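Local coordinates for hypothetical protein, haloacid dehalogenase-like hydrolase (Bacillus subtilis, PDB 1NRW) that dephosphorylates phosphorylated five- and six-carbon sugars and nucleoside monophosphates in vitro, using magnesium, and acts less readily on flavin mononucleotide, at residues N101-V106 against F178-E183; F172-G177 against E209-K214. One frame throughout, in Å; residues are numbered along the deposited sequence.

Contact 1: N101-V106 against F178-E183; sequences NYYYEV and FSFFKE
Tyr103 and Phe178 close one end of the antiparallel pairing between strands 103-108 and 172-178, in the six-stranded sheet of the cap domain, as in other Cof-type HAD phosphatases. They are a hydrogen-bonded pair: Tyr103 N donates to Phe178 O at 3.0 Å, and Phe178 N returns a bond to Tyr103 O at 2.9 Å. Both side chains leave the same face of the sheet and run side by side. Their rings are nearly parallel (planes at 12°) but offset, with little ring over ring, and meet along one flank, where Tyr103 CD2 lies 3.4 Å from Phe178 CD2. Phe180 completes an aromatic cluster. Phe178 CE2 stands over the centre of the Phe180 ring, and Phe180 CE2 lies 3.7 Å from Tyr103 OH, the rings of Tyr103 and Phe180 meeting obliquely. With an alanine in place of Tyr103, the flank of Phe178 and the CE2 corner of Phe180 would probably lose their shared neighbour, leaving a gap in the cluster. Beyond the pair the chain turns. Ser179 OG accepts from Phe181 N in an ST turn, and a water joins that OG to Asn101 O. Tyr102 CD1 packs 3.9 Å from Ser179 CB, while the Tyr102 hydroxyl bonds to Lys184 O. The junction thus lies between helices: Asn101 ends helix 87-99 in a Schellman motif, Phe181 is the N-cap residue of helix 182-192, and helix 118-132 touches Tyr103 and Phe180.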
loop_
_atom_site.group_PDB
_atom_site.type_symbol
_atom_site.label_atom_id
_atom_site.label_comp_id
_atom_site.label_asym_id
_atom_site.label_seq_id
_atom_site.Cartn_x
_atom_site.Cartn_y
_atom_site.Cartn_z
ATOM N N ASN A 101 17.336 6.495 14.680
ATOM C CA ASN A 101 16.788 7.743 14.162
ATOM C C ASN A 101 16.024 7.690 12.840
ATOM O O ASN A 101 16.089 8.623 12.040
ATOM C CB ASN A 101 17.912 8.774 14.069
ATOM C CG ASN A 101 18.676 8.904 15.367
ATOM O OD1 ASN A 101 18.094 9.217 16.406
ATOM N ND2 ASN A 101 19.981 8.653 15.322
ATOM N N TYR A 102 15.312 6.596 12.603
ATOM C CA TYR A 102 14.494 6.481 11.401
ATOM C C TYR A 102 13.115 6.986 11.792
ATOM O O TYR A 102 12.715 6.836 12.947
ATOM C CB TYR A 102 14.336 5.018 10.984
ATOM C CG TYR A 102 15.550 4.389 10.355
ATOM C CD1 TYR A 102 15.737 4.419 8.969
ATOM C CD2 TYR A 102 16.506 3.752 11.141
ATOM C CE1 TYR A 102 16.854 3.823 8.384
ATOM C CE2 TYR A 102 17.622 3.159 10.571
ATOM C CZ TYR A 102 17.792 3.196 9.195
ATOM O OH TYR A 102 18.902 2.608 8.644
ATOM N N TYR A 103 12.394 7.604 10.859
ATOM C CA TYR A 103 11.025 8.008 11.153
ATOM C C TYR A 103 10.308 6.677 10.950
ATOM O O TYR A 103 10.741 5.868 10.125
ATOM C CB TYR A 103 10.459 8.986 10.116
ATOM C CG TYR A 103 11.035 10.380 10.098
ATOM C CD1 TYR A 103 11.913 10.819 11.088
ATOM C CD2 TYR A 103 10.704 11.265 9.069
ATOM C CE1 TYR A 103 12.453 12.106 11.047
ATOM C CE2 TYR A 103 11.234 12.549 9.020
ATOM C CZ TYR A 103 12.111 12.961 10.008
ATOM O OH TYR A 103 12.664 14.221 9.939
ATOM N N TYR A 104 9.229 6.428 11.679
ATOM C CA TYR A 104 8.518 5.175 11.476
ATOM C C TYR A 104 7.036 5.271 11.794
ATOM O O TYR A 104 6.599 6.140 12.549
ATOM C CB TYR A 104 9.189 4.040 12.274
ATOM C CG TYR A 104 9.069 4.132 13.780
ATOM C CD1 TYR A 104 7.935 3.649 14.439
ATOM C CD2 TYR A 104 10.086 4.699 14.547
ATOM C CE1 TYR A 104 7.818 3.725 15.823
ATOM C CE2 TYR A 104 9.981 4.783 15.935
ATOM C CZ TYR A 104 8.844 4.295 16.564
ATOM O OH TYR A 104 8.727 4.377 17.931
ATOM N N GLU A 105 6.260 4.386 11.179
ATOM C CA GLU A 105 4.821 4.349 11.384
ATOM C C GLU A 105 4.464 2.887 11.601
ATOM O O GLU A 105 4.936 2.016 10.868
ATOM C CB GLU A 105 4.091 4.897 10.154
ATOM C CG GLU A 105 4.456 6.345 9.827
ATOM C CD GLU A 105 3.714 6.883 8.616
ATOM O OE1 GLU A 105 2.812 6.186 8.100
ATOM O OE2 GLU A 105 4.031 8.012 8.183
ATOM N N VAL A 106 3.646 2.624 12.614
ATOM C CA VAL A 106 3.246 1.257 12.935
ATOM C C VAL A 106 1.765 1.054 12.642
ATOM O O VAL A 106 0.896 1.597 13.326
ATOM C CB VAL A 106 3.519 0.935 14.425
ATOM C CG1 VAL A 106 3.282 -0.550 14.691
ATOM C CG2 VAL A 106 4.958 1.313 14.789
ATOM N N PHE A 178 11.471 5.224 7.422
ATOM C CA PHE A 178 11.800 6.297 6.488
ATOM C C PHE A 178 13.066 7.038 6.891
ATOM O O PHE A 178 13.338 7.214 8.078
ATOM C CB PHE A 178 10.628 7.287 6.446
ATOM C CG PHE A 178 10.907 8.563 5.688
ATOM C CD1 PHE A 178 10.439 8.733 4.386
ATOM C CD2 PHE A 178 11.600 9.611 6.293
ATOM C CE1 PHE A 178 10.652 9.933 3.694
ATOM C CE2 PHE A 178 11.821 10.816 5.615
ATOM C CZ PHE A 178 11.345 10.976 4.314
ATOM N N SER A 179 13.832 7.466 5.892
ATOM C CA SER A 179 15.039 8.256 6.130
ATOM C C SER A 179 15.382 9.070 4.890
ATOM O O SER A 179 15.264 8.579 3.768
ATOM C CB SER A 179 16.236 7.373 6.483
ATOM O OG SER A 179 17.362 8.186 6.776
ATOM N N PHE A 180 15.797 10.317 5.095
ATOM C CA PHE A 180 16.184 11.184 3.984
ATOM C C PHE A 180 17.528 10.747 3.415
ATOM O O PHE A 180 17.876 11.094 2.286
ATOM C CB PHE A 180 16.345 12.633 4.456
ATOM C CG PHE A 180 15.060 13.321 4.790
ATOM C CD1 PHE A 180 14.136 13.617 3.796
ATOM C CD2 PHE A 180 14.788 13.711 6.096
ATOM C CE1 PHE A 180 12.957 14.299 4.100
ATOM C CE2 PHE A 180 13.613 14.392 6.409
ATOM C CZ PHE A 180 12.699 14.686 5.408
ATOM N N PHE A 181 18.274 9.978 4.201
ATOM C CA PHE A 181 19.620 9.561 3.821
ATOM C C PHE A 181 19.803 8.206 3.156
ATOM O O PHE A 181 19.445 7.166 3.709
ATOM C CB PHE A 181 20.509 9.664 5.056
ATOM C CG PHE A 181 20.384 10.982 5.756
ATOM C CD1 PHE A 181 20.911 12.137 5.183
ATOM C CD2 PHE A 181 19.682 11.086 6.952
ATOM C CE1 PHE A 181 20.737 13.378 5.791
ATOM C CE2 PHE A 181 19.500 12.321 7.567
ATOM C CZ PHE A 181 20.029 13.471 6.984
ATOM N N LYS A 182 20.396 8.238 1.967
ATOM C CA LYS A 182 20.641 7.029 1.196
ATOM C C LYS A 182 21.349 5.960 2.022
ATOM O O LYS A 182 20.993 4.783 1.956
ATOM C CB LYS A 182 21.477 7.363 -0.042
ATOM C CG LYS A 182 21.695 6.190 -0.981
ATOM C CD LYS A 182 22.582 6.564 -2.162
ATOM C CE LYS A 182 24.008 6.872 -1.720
ATOM N NZ LYS A 182 24.895 7.204 -2.871
ATOM N N GLU A 183 22.345 6.370 2.802
ATOM C CA GLU A 183 23.107 5.432 3.626
ATOM C C GLU A 183 22.231 4.692 4.631
ATOM O O GLU A 183 22.417 3.495 4.865
ATOM C CB GLU A 183 24.220 6.166 4.383
ATOM C CG GLU A 183 25.205 6.925 3.500
ATOM C CD GLU A 183 24.546 8.033 2.699
ATOM O OE1 GLU A 183 23.791 8.835 3.291
ATOM O OE2 GLU A 183 24.788 8.106 1.475
HETATM O O HOH W 1 17.398 9.196 9.363
#

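Contact 2: F172-G177 against E209-K214; sequences FYNILG and ELSSRK
Asn174 and Glu209 meet side chain to side chain across two antiparallel strands. Asn174 ND2 donates to Glu209 OE1 at 2.9 Å in an almost straight bond (168°). The acceptor lies close to the amide plane, yet the amide nitrogen meets OE1 from above the carboxylate plane, and the two planes stand 62° apart. With its CG anti to the backbone N (chi1 -168°), Asn174 reaches over the partner strand. Its OD1 then lies 3.2 Å from Leu210 O, an approach of two acceptors that brings no bond, and the amide is held by its nitrogen, which also donates to Gly45 O. Glu209 is gripped at both oxygens, since OE2 bonds to Ser203 OG.

Beneath these side chains the backbones set the spacing. Ile175 and Leu210 form a hydrogen-bonded pair, with Ile175 N to Leu210 O at 2.9 Å and Leu210 N to Ile175 O at 2.8 Å. Farther along, a water spans the widening gap, donating to Tyr173 O and accepting from Ser212 N. Tyr173 and Asn174 both face Phe107, a classic beta bulge in the pairing with strand 103-108, along the strand's other edge.

The side chain of Glu209 lies about 5 Å from that of Asn243, a phosphate-binding residue, and Gly45 is assigned to phosphate binding too, so the face of the sheet carrying Asn174 and Glu209 looks toward the phosphate site. Ile175 and Leu210 pack against helix 87-99, while strands 103-108 and 198-201 flank the pair.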
loop_
_atom_site.group_PDB
_atom_site.type_symbol
_atom_site.label_atom_id
_atom_site.label_comp_id
_atom_site.label_asym_id
_atom_site.label_seq_id
_atom_site.Cartn_x
_atom_site.Cartn_y
_atom_site.Cartn_z
ATOM N N PHE A 172 0.470 -6.089 15.265
ATOM C CA PHE A 172 1.376 -5.362 14.383
ATOM C C PHE A 172 1.241 -5.948 12.981
ATOM O O PHE A 172 1.530 -7.121 12.766
ATOM C CB PHE A 172 2.812 -5.515 14.889
ATOM C CG PHE A 172 3.028 -4.938 16.263
ATOM C CD1 PHE A 172 3.115 -3.563 16.446
ATOM C CD2 PHE A 172 3.105 -5.768 17.379
ATOM C CE1 PHE A 172 3.278 -3.016 17.724
ATOM C CE2 PHE A 172 3.266 -5.235 18.659
ATOM C CZ PHE A 172 3.352 -3.854 18.833
ATOM N N TYR A 173 0.803 -5.125 12.031
ATOM C CA TYR A 173 0.607 -5.593 10.662
ATOM C C TYR A 173 1.690 -5.183 9.677
ATOM O O TYR A 173 2.141 -5.991 8.871
ATOM C CB TYR A 173 -0.736 -5.099 10.121
ATOM C CG TYR A 173 -1.936 -5.512 10.937
ATOM C CD1 TYR A 173 -2.111 -6.838 11.341
ATOM C CD2 TYR A 173 -2.908 -4.581 11.294
ATOM C CE1 TYR A 173 -3.229 -7.221 12.081
ATOM C CE2 TYR A 173 -4.027 -4.952 12.031
ATOM C CZ TYR A 173 -4.181 -6.272 12.422
ATOM O OH TYR A 173 -5.292 -6.637 13.148
ATOM N N ASN A 174 2.096 -3.918 9.729
ATOM C CA ASN A 174 3.092 -3.415 8.793
ATOM C C ASN A 174 3.845 -2.292 9.489
ATOM O O ASN A 174 3.255 -1.521 10.249
ATOM C CB ASN A 174 2.366 -2.902 7.533
ATOM C CG ASN A 174 3.304 -2.608 6.367
ATOM O OD1 ASN A 174 4.333 -3.258 6.191
ATOM N ND2 ASN A 174 2.919 -1.637 5.535
ATOM N N ILE A 175 5.148 -2.229 9.252
ATOM C CA ILE A 175 5.986 -1.192 9.840
ATOM C C ILE A 175 6.709 -0.464 8.722
ATOM O O ILE A 175 7.447 -1.076 7.941
ATOM C CB ILE A 175 7.033 -1.785 10.809
ATOM C CG1 ILE A 175 6.324 -2.496 11.965
ATOM C CG2 ILE A 175 7.931 -0.671 11.352
ATOM C CD1 ILE A 175 7.265 -3.273 12.890
ATOM N N LEU A 176 6.480 0.841 8.636
ATOM C CA LEU A 176 7.129 1.661 7.620
ATOM C C LEU A 176 8.308 2.396 8.255
ATOM O O LEU A 176 8.174 2.969 9.335
ATOM C CB LEU A 176 6.132 2.674 7.036
ATOM C CG LEU A 176 6.646 3.657 5.969
ATOM C CD1 LEU A 176 5.489 4.106 5.092
ATOM C CD2 LEU A 176 7.326 4.861 6.632
ATOM N N GLY A 177 9.458 2.332 7.590
ATOM C CA GLY A 177 10.658 3.014 8.045
ATOM C C GLY A 177 11.017 4.050 6.994
ATOM O O GLY A 177 10.897 3.782 5.801
ATOM N N GLU A 209 9.172 -0.999 3.900
ATOM C CA GLU A 209 8.104 -1.505 4.750
ATOM C C GLU A 209 8.391 -2.946 5.126
ATOM O O GLU A 209 8.908 -3.719 4.319
ATOM C CB GLU A 209 6.754 -1.420 4.024
ATOM C CG GLU A 209 6.280 0.011 3.727
ATOM C CD GLU A 209 4.969 0.049 2.949
ATOM O OE1 GLU A 209 4.207 -0.946 2.993
ATOM O OE2 GLU A 209 4.690 1.084 2.302
ATOM N N LEU A 210 8.048 -3.297 6.358
ATOM C CA LEU A 210 8.257 -4.643 6.861
ATOM C C LEU A 210 6.961 -5.236 7.395
ATOM O O LEU A 210 6.301 -4.646 8.250
ATOM C CB LEU A 210 9.302 -4.623 7.981
ATOM C CG LEU A 210 10.732 -4.267 7.566
ATOM C CD1 LEU A 210 11.550 -3.907 8.801
ATOM C CD2 LEU A 210 11.358 -5.438 6.824
ATOM N N SER A 211 6.594 -6.403 6.876
ATOM C CA SER A 211 5.400 -7.103 7.335
ATOM C C SER A 211 5.830 -8.555 7.527
ATOM O O SER A 211 6.986 -8.894 7.260
ATOM C CB SER A 211 4.275 -6.992 6.299
ATOM O OG SER A 211 4.715 -7.407 5.020
ATOM N N SER A 212 4.925 -9.406 7.994
ATOM C CA SER A 212 5.287 -10.802 8.203
ATOM C C SER A 212 5.561 -11.498 6.871
ATOM O O SER A 212 5.128 -11.035 5.814
ATOM C CB SER A 212 4.181 -11.533 8.959
ATOM O OG SER A 212 4.652 -12.784 9.436
ATOM N N ARG A 213 6.285 -12.614 6.927
ATOM C CA ARG A 213 6.628 -13.366 5.725
ATOM C C ARG A 213 5.432 -13.676 4.830
ATOM O O ARG A 213 5.538 -13.607 3.608
ATOM C CB ARG A 213 7.323 -14.680 6.107
ATOM C CG ARG A 213 7.760 -15.516 4.910
ATOM C CD ARG A 213 8.707 -14.731 4.009
ATOM N NE ARG A 213 9.105 -15.487 2.824
ATOM C CZ ARG A 213 9.837 -16.597 2.850
ATOM N NH1 ARG A 213 10.261 -17.092 4.007
ATOM N NH2 ARG A 213 10.142 -17.217 1.718
ATOM N N LYS A 214 4.301 -14.025 5.436
ATOM C CA LYS A 214 3.108 -14.359 4.670
ATOM C C LYS A 214 2.240 -13.159 4.328
ATOM O O LYS A 214 1.144 -13.316 3.797
ATOM C CB LYS A 214 2.265 -15.397 5.411
ATOM C CG LYS A 214 2.930 -16.762 5.533
ATOM C CD LYS A 214 1.953 -17.780 6.112
ATOM C CE LYS A 214 2.606 -19.140 6.300
ATOM N NZ LYS A 214 3.730 -19.074 7.278
HETATM O O HOH W 2 2.335 -8.659 8.906
#

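Strand 172-178 serves both contacts: 172-177 pairs with 209-214 in contact 2, and its last residue, Phe178, pairs with Tyr103 in contact 1. Strand 103-108 of contact 1 also touches contact 2 directly, for Glu105 O probably accepts a hydrogen bond from Leu176 N and Val106 packs on Phe172. Both contacts are largely buried, but contact 1 includes the exposed Phe180 and lies far from the phosphate site, whereas contact 2 is nearer the centre of the chain and borders that site. Their chemistry differs with place: aromatic packing and a turn into a helix at the outer end, a buried amide-carboxylate bond beside the cleft.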